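Local coordinates for transcriptional regulator, LacI family (Burkholderia phymatum, PDB 2RGY), which probably regulates transcription as a LacI-family DNA-binding protein, its periplasmic-binding-protein-like part probably sensing a small, perhaps sugar-like, effector, at residues A[115-120]-A[151-156]; A[132-137]-A[191-196]. One frame throughout, in Å; residues are numbered along the deposited sequence.

Contact 1: A[115-120]-A[151-156]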
loop_
_atom_site.group_PDB
_atom_site.type_symbol
_atom_site.label_atom_id
_atom_site.label_comp_id
_atom_site.label_asym_id
_atom_site.label_seq_id
_atom_site.Cartn_x
_atom_site.Cartn_y
_atom_site.Cartn_z
ATOM N N GLY A 115 14.594 -1.596 18.547
ATOM C CA GLY A 115 14.208 -2.281 17.326
ATOM C C GLY A 115 15.426 -2.785 16.572
ATOM O O GLY A 115 15.459 -3.937 16.151
ATOM N N GLY A 116 16.428 -1.926 16.404
ATOM C CA GLY A 116 17.633 -2.332 15.704
ATOM C C GLY A 116 18.349 -3.428 16.477
ATOM O O GLY A 116 18.872 -4.379 15.899
ATOM N N GLU A 117 18.356 -3.296 17.798
ATOM C CA GLU A 117 18.995 -4.264 18.676
ATOM C C GLU A 117 18.420 -5.661 18.440
ATOM O O GLU A 117 19.168 -6.623 18.275
ATOM C CB GLU A 117 18.790 -3.829 20.127
ATOM C CG GLU A 117 19.325 -4.763 21.176
ATOM C CD GLU A 117 19.082 -4.223 22.571
ATOM O OE1 GLU A 117 18.293 -4.843 23.329
ATOM O OE2 GLU A 117 19.673 -3.165 22.899
ATOM N N LEU A 118 17.092 -5.759 18.401
ATOM C CA LEU A 118 16.407 -7.034 18.185
ATOM C C LEU A 118 16.725 -7.640 16.811
ATOM O O LEU A 118 16.820 -8.855 16.672
ATOM C CB LEU A 118 14.890 -6.854 18.329
ATOM C CG LEU A 118 14.344 -6.558 19.730
ATOM C CD1 LEU A 118 12.846 -6.328 19.671
ATOM C CD2 LEU A 118 14.644 -7.717 20.653
ATOM N N ALA A 119 16.883 -6.792 15.804
ATOM C CA ALA A 119 17.196 -7.262 14.467
ATOM C C ALA A 119 18.563 -7.932 14.487
ATOM O O ALA A 119 18.741 -9.023 13.947
ATOM C CB ALA A 119 17.202 -6.099 13.490
ATOM N N ALA A 120 19.527 -7.271 15.113
ATOM C CA ALA A 120 20.868 -7.819 15.199
ATOM C C ALA A 120 20.873 -9.114 16.006
ATOM O O ALA A 120 21.477 -10.098 15.592
ATOM C CB ALA A 120 21.814 -6.802 15.830
ATOM N N PHE A 151 24.043 -1.761 15.665
ATOM C CA PHE A 151 25.475 -1.830 15.876
ATOM C C PHE A 151 25.932 -1.922 17.321
ATOM O O PHE A 151 27.049 -2.367 17.572
ATOM C CB PHE A 151 26.155 -0.675 15.155
ATOM C CG PHE A 151 26.131 -0.824 13.661
ATOM C CD1 PHE A 151 26.837 -1.861 13.052
ATOM C CD2 PHE A 151 25.381 0.041 12.865
ATOM C CE1 PHE A 151 26.800 -2.047 11.659
ATOM C CE2 PHE A 151 25.328 -0.121 11.470
ATOM C CZ PHE A 151 26.039 -1.170 10.864
ATOM N N ASP A 152 25.087 -1.509 18.267
ATOM C CA ASP A 152 25.452 -1.626 19.675
ATOM C C ASP A 152 25.486 -3.122 19.962
ATOM O O ASP A 152 26.435 -3.628 20.548
ATOM C CB ASP A 152 24.412 -0.983 20.602
ATOM C CG ASP A 152 24.460 0.533 20.594
ATOM O OD1 ASP A 152 25.502 1.108 20.214
ATOM O OD2 ASP A 152 23.449 1.157 20.992
ATOM N N GLU A 153 24.440 -3.822 19.534
ATOM C CA GLU A 153 24.333 -5.265 19.739
ATOM C C GLU A 153 25.496 -6.000 19.067
ATOM O O GLU A 153 26.040 -6.959 19.624
ATOM C CB GLU A 153 23.003 -5.765 19.184
ATOM C CG GLU A 153 22.728 -7.248 19.391
ATOM C CD GLU A 153 22.552 -7.624 20.854
ATOM O OE1 GLU A 153 22.168 -6.750 21.668
ATOM O OE2 GLU A 153 22.780 -8.808 21.190
ATOM N N LEU A 154 25.879 -5.547 17.875
ATOM C CA LEU A 154 26.990 -6.163 17.158
ATOM C C LEU A 154 28.285 -5.972 17.948
ATOM O O LEU A 154 29.100 -6.888 18.037
ATOM C CB LEU A 154 27.180 -5.556 15.761
ATOM C CG LEU A 154 26.079 -5.648 14.685
ATOM C CD1 LEU A 154 26.738 -5.666 13.309
ATOM C CD2 LEU A 154 25.233 -6.893 14.876
ATOM N N ALA A 155 28.464 -4.778 18.508
ATOM C CA ALA A 155 29.658 -4.459 19.278
ATOM C C ALA A 155 29.787 -5.369 20.488
ATOM O O ALA A 155 30.896 -5.760 20.850
ATOM C CB ALA A 155 29.630 -3.005 19.717
ATOM N N ARG A 156 28.658 -5.698 21.114
ATOM C CA ARG A 156 28.650 -6.585 22.280
ATOM C C ARG A 156 29.117 -7.985 21.902
ATOM O O ARG A 156 29.471 -8.788 22.771
ATOM C CB ARG A 156 27.247 -6.697 22.886
ATOM C CG ARG A 156 26.767 -5.465 23.612
ATOM C CD ARG A 156 25.324 -5.621 24.092
ATOM N NE ARG A 156 24.785 -4.329 24.489
ATOM C CZ ARG A 156 23.799 -3.693 23.861
ATOM N NH1 ARG A 156 23.219 -4.240 22.798
ATOM N NH2 ARG A 156 23.419 -2.491 24.277
#

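Contact 2: A[132-137]-A[191-196]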
loop_
_atom_site.group_PDB
_atom_site.type_symbol
_atom_site.label_atom_id
_atom_site.label_comp_id
_atom_site.label_asym_id
_atom_site.label_seq_id
_atom_site.Cartn_x
_atom_site.Cartn_y
_atom_site.Cartn_z
ATOM N N ALA A 132 25.218 -7.840 6.752
ATOM C CA ALA A 132 25.162 -6.721 5.822
ATOM C C ALA A 132 23.903 -5.909 6.136
ATOM O O ALA A 132 22.940 -6.437 6.689
ATOM C CB ALA A 132 25.123 -7.233 4.374
ATOM N N VAL A 133 23.908 -4.629 5.779
ATOM C CA VAL A 133 22.758 -3.777 6.042
ATOM C C VAL A 133 22.380 -2.852 4.886
ATOM O O VAL A 133 23.242 -2.255 4.246
ATOM C CB VAL A 133 22.993 -2.877 7.271
ATOM C CG1 VAL A 133 21.764 -2.022 7.515
ATOM C CG2 VAL A 133 23.327 -3.719 8.503
ATOM N N ILE A 134 21.083 -2.752 4.624
ATOM C CA ILE A 134 20.560 -1.857 3.599
ATOM C C ILE A 134 19.677 -0.926 4.416
ATOM O O ILE A 134 18.643 -1.345 4.928
ATOM C CB ILE A 134 19.700 -2.606 2.557
ATOM C CG1 ILE A 134 20.593 -3.495 1.686
ATOM C CG2 ILE A 134 18.944 -1.599 1.694
ATOM C CD1 ILE A 134 19.829 -4.326 0.680
ATOM N N SER A 135 20.092 0.327 4.563
ATOM C CA SER A 135 19.319 1.261 5.371
ATOM C C SER A 135 18.563 2.333 4.607
ATOM O O SER A 135 18.549 2.357 3.373
ATOM C CB SER A 135 20.230 1.938 6.399
ATOM O OG SER A 135 20.885 3.079 5.854
ATOM N N GLY A 136 17.914 3.209 5.373
ATOM C CA GLY A 136 17.189 4.313 4.791
ATOM C C GLY A 136 18.162 5.468 4.771
ATOM O O GLY A 136 19.345 5.271 5.052
ATOM N N PRO A 137 17.713 6.684 4.435
ATOM C CA PRO A 137 18.638 7.814 4.412
ATOM C C PRO A 137 19.315 8.028 5.759
ATOM O O PRO A 137 18.691 7.900 6.816
ATOM C CB PRO A 137 17.747 8.992 4.011
ATOM C CG PRO A 137 16.363 8.554 4.414
ATOM C CD PRO A 137 16.356 7.100 4.043
ATOM N N THR A 191 26.137 -13.534 5.311
ATOM C CA THR A 191 25.162 -14.611 5.339
ATOM C C THR A 191 23.855 -14.117 5.929
ATOM O O THR A 191 22.845 -14.812 5.869
ATOM C CB THR A 191 25.656 -15.813 6.172
ATOM O OG1 THR A 191 25.850 -15.406 7.531
ATOM C CG2 THR A 191 26.961 -16.356 5.601
ATOM N N GLY A 192 23.888 -12.914 6.494
ATOM C CA GLY A 192 22.702 -12.333 7.103
ATOM C C GLY A 192 22.548 -10.883 6.701
ATOM O O GLY A 192 23.511 -10.116 6.752
ATOM N N LEU A 193 21.334 -10.503 6.314
ATOM C CA LEU A 193 21.044 -9.142 5.858
ATOM C C LEU A 193 19.927 -8.454 6.634
ATOM O O LEU A 193 18.867 -9.031 6.861
ATOM C CB LEU A 193 20.661 -9.167 4.371
ATOM C CG LEU A 193 20.106 -7.869 3.762
ATOM C CD1 LEU A 193 21.187 -6.809 3.744
ATOM C CD2 LEU A 193 19.607 -8.132 2.348
ATOM N N PHE A 194 20.178 -7.215 7.035
ATOM C CA PHE A 194 19.184 -6.428 7.743
ATOM C C PHE A 194 18.741 -5.265 6.861
ATOM O O PHE A 194 19.566 -4.460 6.419
ATOM C CB PHE A 194 19.756 -5.887 9.049
ATOM C CG PHE A 194 18.872 -4.886 9.730
ATOM C CD1 PHE A 194 17.494 -5.093 9.823
ATOM C CD2 PHE A 194 19.427 -3.763 10.344
ATOM C CE1 PHE A 194 16.676 -4.198 10.526
ATOM C CE2 PHE A 194 18.625 -2.851 11.056
ATOM C CZ PHE A 194 17.246 -3.067 11.150
ATOM N N CYS A 195 17.441 -5.195 6.602
ATOM C CA CYS A 195 16.862 -4.131 5.790
ATOM C C CYS A 195 16.051 -3.189 6.673
ATOM O O CYS A 195 15.161 -3.618 7.404
ATOM C CB CYS A 195 15.970 -4.728 4.706
ATOM S SG CYS A 195 16.902 -5.684 3.511
ATOM N N ALA A 196 16.362 -1.901 6.578
ATOM C CA ALA A 196 15.721 -0.858 7.375
ATOM C C ALA A 196 14.191 -0.853 7.376
ATOM O O ALA A 196 13.578 -0.280 8.279
ATOM C CB ALA A 196 16.251 0.509 6.948
#

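Contact 1: A[115-120]-A[151-156]
Ala120 and Leu154 mark the close-packed side of this helix pair: Ala120 CB sits 3.6 Å from Leu154 CD2 and 3.7 Å from Glu153 CG, so one methyl group touches both a leucine branch and the aliphatic part of a glutamate. The axes of helices 115-120 and 151-155 pass 8.1 Å apart at 46°, the small Ala120 methyl facing the other helix. Ile124 and Val164 also touch Leu154 and extend this apolar side.

The other side is polar and looser. Glu117 stays extended beyond CG (chi2 179°) and crosses Glu153 at about a right angle, its CG 3.5 Å from Glu153 OE1. Glu153 instead bends at chi2 (66°), which brings OE1 within 2.9 Å of Arg156 NH1, a salt bridge whose hydrogen bond is weak because it is far from straight. The same NH1 lies 3.7 Å from Glu117 OE2, a long ion pair with carboxylate and guanidinium nearly perpendicular. Glu117 OE1 has a stronger partner in Arg114.

Glu117, Glu153 and Arg156 thus form a salt-bridge network in which the arginines probably offset carboxylate repulsion; without hydrogen bonds between the segments, apolar packing and electrostatics join helices 112-125 and 141-155 of this alpha/beta lobe.

Contact 2: A[132-137]-A[191-196]
Gly192 opens the pairing with Ala132: its carbonyl oxygen accepts a hydrogen bond from Ala132 N at 2.8 Å, with an N-H...O angle of only 139°. Leu193 follows, bridged to Ala132 in parallel register. Its CG lies opposite the backbone N (chi1 171°), and the CD1 branch folds back over the neighbouring strand, 3.4 Å from Ala132 O and 3.9 Å from Ile134 CG1. Phe194 is gripped through both backbone groups, for its N donates to Ala132 O at 2.9 Å and its O accepts Ile134 N at nearly straight geometry (167°). On the reverse face its side chain runs alongside Val133 in the same direction, CD2 4.1 Å from Val133 CG1. Cys195 returns to the face of Leu193, where SG lies 4.3 Å from Ile134 CB. Finally Ala196 N donates to Ile134 O, and its CB rests 3.5 Å from Ser135 CA as the strands give way to loops.

These adjacent parallel strands are second and third of six in a periplasmic-binding-protein-like (type I) alpha/beta lobe. Leu193 and Ile134 face helices 173-186 and 198-210, whereas Val133 and Phe194 face helix 141-155, Phe150 stacking on Phe194. Strand 166-168 borders 131-135 and strand 220-223 borders 192-195.

Overall arrangement
Contacts 1 and 2 lie about 12 Å apart between centres, in the lobe built on the six-stranded mixed sheet, and they meet directly where Ala119 CB packs 3.6 Å from Phe194 CE1. Along the chain their segments alternate: helix 112-125, strand 131-135, helix 141-155 and, after a further strand and helix, strand 192-195. Strand 131-135 is thus flanked in sequence by the two helices of contact 1, which form a layer against the sheet face bearing Val133 and Phe194. Together the contacts sample the alpha/beta layering of one of the two lobes that in LacI-family relatives enclose the effector between them, as is probable here too.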